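Local coordinates for F5/8 type C domain protein (Bacteroides ovatus, PDB 4ZRX) that is a putative alpha-L-fucosidase, probably cleaving fucose from glycans, with a C-terminal F5/8 type C domain of the galactose-binding-like class, at residues S500-V510 against F538-T549. Residues are numbered along the deposited sequence; the frame is centred on the assembly and turned at random.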
loop_
_atom_site.group_PDB
_atom_site.type_symbol
_atom_site.label_atom_id
_atom_site.label_comp_id
_atom_site.label_asym_id
_atom_site.label_seq_id
_atom_site.Cartn_x
_atom_site.Cartn_y
_atom_site.Cartn_z
ATOM N N SER A 500 -22.210 4.757 -32.391
ATOM C CA SER A 500 -21.633 3.411 -32.260
ATOM C C SER A 500 -22.094 2.800 -30.955
ATOM O O SER A 500 -22.586 3.533 -30.060
ATOM C CB SER A 500 -20.090 3.457 -32.265
ATOM O OG SER A 500 -19.575 4.065 -31.064
ATOM N N PHE A 501 -21.963 1.470 -30.865
ATOM C CA PHE A 501 -21.925 0.772 -29.592
ATOM C C PHE A 501 -20.628 -0.021 -29.565
ATOM O O PHE A 501 -20.010 -0.301 -30.599
ATOM C CB PHE A 501 -23.141 -0.127 -29.313
ATOM C CG PHE A 501 -23.055 -1.533 -29.883
ATOM C CD1 PHE A 501 -23.305 -1.772 -31.227
ATOM C CD2 PHE A 501 -22.761 -2.601 -29.087
ATOM C CE1 PHE A 501 -23.252 -3.033 -31.763
ATOM C CE2 PHE A 501 -22.705 -3.896 -29.634
ATOM C CZ PHE A 501 -22.964 -4.087 -30.989
ATOM N N THR A 502 -20.211 -0.358 -28.358
ATOM C CA THR A 502 -19.002 -1.141 -28.165
ATOM C C THR A 502 -19.345 -2.344 -27.294
ATOM O O THR A 502 -20.196 -2.253 -26.356
ATOM C CB THR A 502 -17.977 -0.269 -27.483
ATOM O OG1 THR A 502 -17.585 0.741 -28.421
ATOM C CG2 THR A 502 -16.741 -1.058 -27.024
ATOM N N TYR A 503 -18.766 -3.477 -27.645
ATOM C CA TYR A 503 -18.838 -4.645 -26.776
ATOM C C TYR A 503 -17.428 -4.831 -26.215
ATOM O O TYR A 503 -16.472 -4.950 -27.007
ATOM C CB TYR A 503 -19.276 -5.865 -27.577
ATOM C CG TYR A 503 -19.114 -7.178 -26.787
ATOM C CD1 TYR A 503 -19.627 -7.316 -25.482
ATOM C CD2 TYR A 503 -18.490 -8.274 -27.360
ATOM C CE1 TYR A 503 -19.485 -8.530 -24.760
ATOM C CE2 TYR A 503 -18.393 -9.493 -26.688
ATOM C CZ TYR A 503 -18.889 -9.616 -25.397
ATOM O OH TYR A 503 -18.730 -10.827 -24.766
ATOM N N ALA A 504 -17.303 -4.859 -24.879
ATOM C CA ALA A 504 -15.999 -4.962 -24.191
ATOM C C ALA A 504 -16.103 -6.099 -23.202
ATOM O O ALA A 504 -16.527 -5.890 -22.080
ATOM C CB ALA A 504 -15.657 -3.669 -23.454
ATOM N N PRO A 505 -15.721 -7.324 -23.614
ATOM C CA PRO A 505 -15.670 -8.445 -22.680
ATOM C C PRO A 505 -15.005 -8.046 -21.345
ATOM O O PRO A 505 -13.946 -7.421 -21.354
ATOM C CB PRO A 505 -14.813 -9.470 -23.423
ATOM C CG PRO A 505 -15.169 -9.220 -24.831
ATOM C CD PRO A 505 -15.330 -7.734 -24.967
ATOM N N SER A 506 -15.662 -8.386 -20.238
ATOM C CA SER A 506 -15.185 -8.075 -18.888
ATOM C C SER A 506 -13.717 -8.485 -18.714
ATOM O O SER A 506 -13.337 -9.606 -19.092
ATOM C CB SER A 506 -16.035 -8.801 -17.865
ATOM O OG SER A 506 -15.502 -8.557 -16.569
ATOM N N LYS A 507 -12.908 -7.551 -18.185
ATOM C CA LYS A 507 -11.473 -7.736 -17.936
ATOM C C LYS A 507 -10.647 -8.024 -19.196
ATOM O O LYS A 507 -9.470 -8.428 -19.109
ATOM C CB LYS A 507 -11.265 -8.848 -16.875
ATOM C CG LYS A 507 -12.045 -8.564 -15.554
ATOM C CD LYS A 507 -11.923 -9.681 -14.481
ATOM C CE LYS A 507 -10.509 -10.031 -14.153
ATOM N NZ LYS A 507 -10.430 -11.066 -13.065
ATOM N N ALA A 508 -11.249 -7.778 -20.373
ATOM C CA ALA A 508 -10.613 -8.052 -21.656
ATOM C C ALA A 508 -10.080 -9.469 -21.643
ATOM O O ALA A 508 -8.892 -9.705 -21.928
ATOM C CB ALA A 508 -9.484 -7.029 -21.954
ATOM N N GLU A 509 -10.945 -10.406 -21.247
ATOM C CA GLU A 509 -10.541 -11.792 -21.170
ATOM C C GLU A 509 -11.485 -12.666 -21.978
ATOM O O GLU A 509 -12.675 -12.422 -22.049
ATOM C CB GLU A 509 -10.388 -12.261 -19.713
ATOM C CG GLU A 509 -11.649 -12.598 -19.038
ATOM C CD GLU A 509 -11.509 -12.718 -17.500
ATOM O OE1 GLU A 509 -10.401 -13.038 -17.044
ATOM O OE2 GLU A 509 -12.521 -12.490 -16.781
ATOM N N VAL A 510 -10.910 -13.651 -22.646
ATOM C CA VAL A 510 -11.679 -14.611 -23.407
ATOM C C VAL A 510 -12.472 -15.479 -22.441
ATOM O O VAL A 510 -12.031 -15.734 -21.317
ATOM C CB VAL A 510 -10.723 -15.482 -24.295
ATOM C CG1 VAL A 510 -11.428 -16.712 -24.903
ATOM C CG2 VAL A 510 -10.096 -14.593 -25.362
ATOM N N PHE A 538 -18.387 -10.080 -34.186
ATOM C CA PHE A 538 -17.282 -9.436 -33.464
ATOM C C PHE A 538 -16.060 -10.229 -33.858
ATOM O O PHE A 538 -15.640 -11.166 -33.153
ATOM C CB PHE A 538 -17.502 -9.530 -31.963
ATOM C CG PHE A 538 -18.621 -8.681 -31.439
ATOM C CD1 PHE A 538 -18.660 -7.312 -31.700
ATOM C CD2 PHE A 538 -19.627 -9.252 -30.663
ATOM C CE1 PHE A 538 -19.698 -6.532 -31.186
ATOM C CE2 PHE A 538 -20.665 -8.479 -30.152
ATOM C CZ PHE A 538 -20.710 -7.109 -30.431
ATOM N N SER A 539 -15.541 -9.913 -35.043
ATOM C CA SER A 539 -14.565 -10.784 -35.668
ATOM C C SER A 539 -13.320 -10.915 -34.789
ATOM O O SER A 539 -12.843 -9.914 -34.237
ATOM C CB SER A 539 -14.194 -10.301 -37.060
ATOM O OG SER A 539 -15.347 -10.450 -37.885
ATOM N N ASN A 540 -12.889 -12.164 -34.640
ATOM C CA ASN A 540 -11.676 -12.544 -33.916
ATOM C C ASN A 540 -11.711 -12.298 -32.410
ATOM O O ASN A 540 -10.669 -12.379 -31.731
ATOM C CB ASN A 540 -10.461 -11.847 -34.547
ATOM C CG ASN A 540 -9.151 -12.568 -34.260
ATOM O OD1 ASN A 540 -9.038 -13.810 -34.342
ATOM N ND2 ASN A 540 -8.133 -11.773 -33.929
ATOM N N ILE A 541 -12.905 -12.035 -31.859
ATOM C CA ILE A 541 -12.985 -11.654 -30.429
ATOM C C ILE A 541 -12.504 -12.762 -29.490
ATOM O O ILE A 541 -11.972 -12.483 -28.430
ATOM C CB ILE A 541 -14.389 -11.188 -30.057
ATOM C CG1 ILE A 541 -14.297 -10.285 -28.805
ATOM C CG2 ILE A 541 -15.364 -12.394 -29.986
ATOM C CD1 ILE A 541 -15.307 -9.243 -28.798
HETATM N N MSE A 542 -12.664 -14.010 -29.919
HETATM C CA MSE A 542 -12.281 -15.173 -29.147
HETATM C C MSE A 542 -10.765 -15.362 -29.129
HETATM O O MSE A 542 -10.281 -16.148 -28.355
HETATM C CB MSE A 542 -13.021 -16.444 -29.647
HETATM C CG MSE A 542 -12.463 -17.093 -30.913
HETATM SE SE MSE A 542 -12.831 -16.086 -32.589
HETATM C CE MSE A 542 -14.149 -17.410 -33.331
ATOM N N HIS A 543 -10.034 -14.648 -29.984
ATOM C CA HIS A 543 -8.582 -14.557 -29.914
ATOM C C HIS A 543 -8.076 -13.163 -29.511
ATOM O O HIS A 543 -6.891 -12.981 -29.323
ATOM C CB HIS A 543 -7.995 -14.937 -31.279
ATOM C CG HIS A 543 -8.460 -16.272 -31.771
ATOM N ND1 HIS A 543 -8.187 -17.440 -31.093
ATOM C CD2 HIS A 543 -9.205 -16.625 -32.850
ATOM C CE1 HIS A 543 -8.721 -18.460 -31.746
ATOM N NE2 HIS A 543 -9.334 -17.995 -32.820
ATOM N N ASN A 544 -8.956 -12.172 -29.430
ATOM C CA ASN A 544 -8.594 -10.810 -29.072
ATOM C C ASN A 544 -9.785 -10.142 -28.364
ATOM O O ASN A 544 -10.674 -9.544 -29.025
ATOM C CB ASN A 544 -8.192 -9.997 -30.303
ATOM C CG ASN A 544 -7.854 -8.519 -29.934
ATOM O OD1 ASN A 544 -7.873 -8.140 -28.767
ATOM N ND2 ASN A 544 -7.606 -7.705 -30.918
ATOM N N PRO A 545 -9.835 -10.260 -27.029
ATOM C CA PRO A 545 -11.033 -9.852 -26.289
ATOM C C PRO A 545 -11.040 -8.364 -25.920
ATOM O O PRO A 545 -11.756 -7.951 -24.990
ATOM C CB PRO A 545 -10.980 -10.741 -25.028
ATOM C CG PRO A 545 -9.503 -11.013 -24.838
ATOM C CD PRO A 545 -8.953 -11.147 -26.217
ATOM N N LEU A 546 -10.247 -7.563 -26.630
ATOM C CA LEU A 546 -10.227 -6.135 -26.381
ATOM C C LEU A 546 -11.547 -5.563 -26.923
ATOM O O LEU A 546 -12.256 -6.251 -27.666
ATOM C CB LEU A 546 -9.019 -5.484 -27.030
ATOM C CG LEU A 546 -7.698 -5.841 -26.346
ATOM C CD1 LEU A 546 -6.497 -5.501 -27.253
ATOM C CD2 LEU A 546 -7.604 -5.096 -25.030
ATOM N N PRO A 547 -11.902 -4.340 -26.479
ATOM C CA PRO A 547 -13.229 -3.797 -26.873
ATOM C C PRO A 547 -13.354 -3.649 -28.370
ATOM O O PRO A 547 -12.348 -3.347 -29.054
ATOM C CB PRO A 547 -13.242 -2.422 -26.182
ATOM C CG PRO A 547 -12.305 -2.639 -24.953
ATOM C CD PRO A 547 -11.232 -3.525 -25.428
ATOM N N GLN A 548 -14.565 -3.899 -28.887
ATOM C CA GLN A 548 -14.851 -3.704 -30.315
ATOM C C GLN A 548 -15.951 -2.717 -30.423
ATOM O O GLN A 548 -17.034 -2.979 -29.930
ATOM C CB GLN A 548 -15.274 -4.991 -31.005
ATOM C CG GLN A 548 -14.184 -6.029 -30.969
ATOM C CD GLN A 548 -14.370 -7.141 -32.014
ATOM O OE1 GLN A 548 -15.303 -7.131 -32.803
ATOM N NE2 GLN A 548 -13.445 -8.059 -32.039
ATOM N N THR A 549 -15.635 -1.608 -31.079
ATOM C CA THR A 549 -16.584 -0.528 -31.323
ATOM C C THR A 549 -17.193 -0.734 -32.703
ATOM O O THR A 549 -16.470 -0.948 -33.676
ATOM C CB THR A 549 -15.850 0.835 -31.163
ATOM O OG1 THR A 549 -15.425 0.996 -29.790
ATOM C CG2 THR A 549 -16.763 2.002 -31.576
HETATM O O HOH W 1 -12.734 -5.931 -23.424
#
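Y503 lays CD2 over one face of the F538 ring, 3.5 Å from F538 CE2, the two planes inclined at 34°. With CG anti to the backbone N (chi1 169°), the tyrosine side chain crosses F538 at about a right angle and also meets I541, whose CD1 sits 3.6 Å from Y503 CD2. F501 comes to F538 at the ring edge instead, CZ to CZ at 3.8 Å. A smaller alanine at F538 would probably open a gap beneath Y503 and leave the end of the F501 ring without this neighbour. F538 is further stacked on Y518, and Y503 OH bonds A515 N. The backbones pair here as antiparallel strands of the F5/8 type C domain, a beta-sandwich: Y503 and Q548 form the hydrogen-bonded pair, Q548 N reaching Y503 O at 2.9 Å and nearly straight (172°). On the opposite sheet face T502 and T549 join OG1 to OG1 at 2.6 Å. Q548 turns its amide away from Y503 and donates through NE2 to S539 O, tying the strand to the F538–I541 type II turn. Beyond the strands, P505 CD sits over the centre of one face of the Y503 ring, P545 CG packs 3.7 Å from V510 CG2, and one water donates to both P505 O and P545 O.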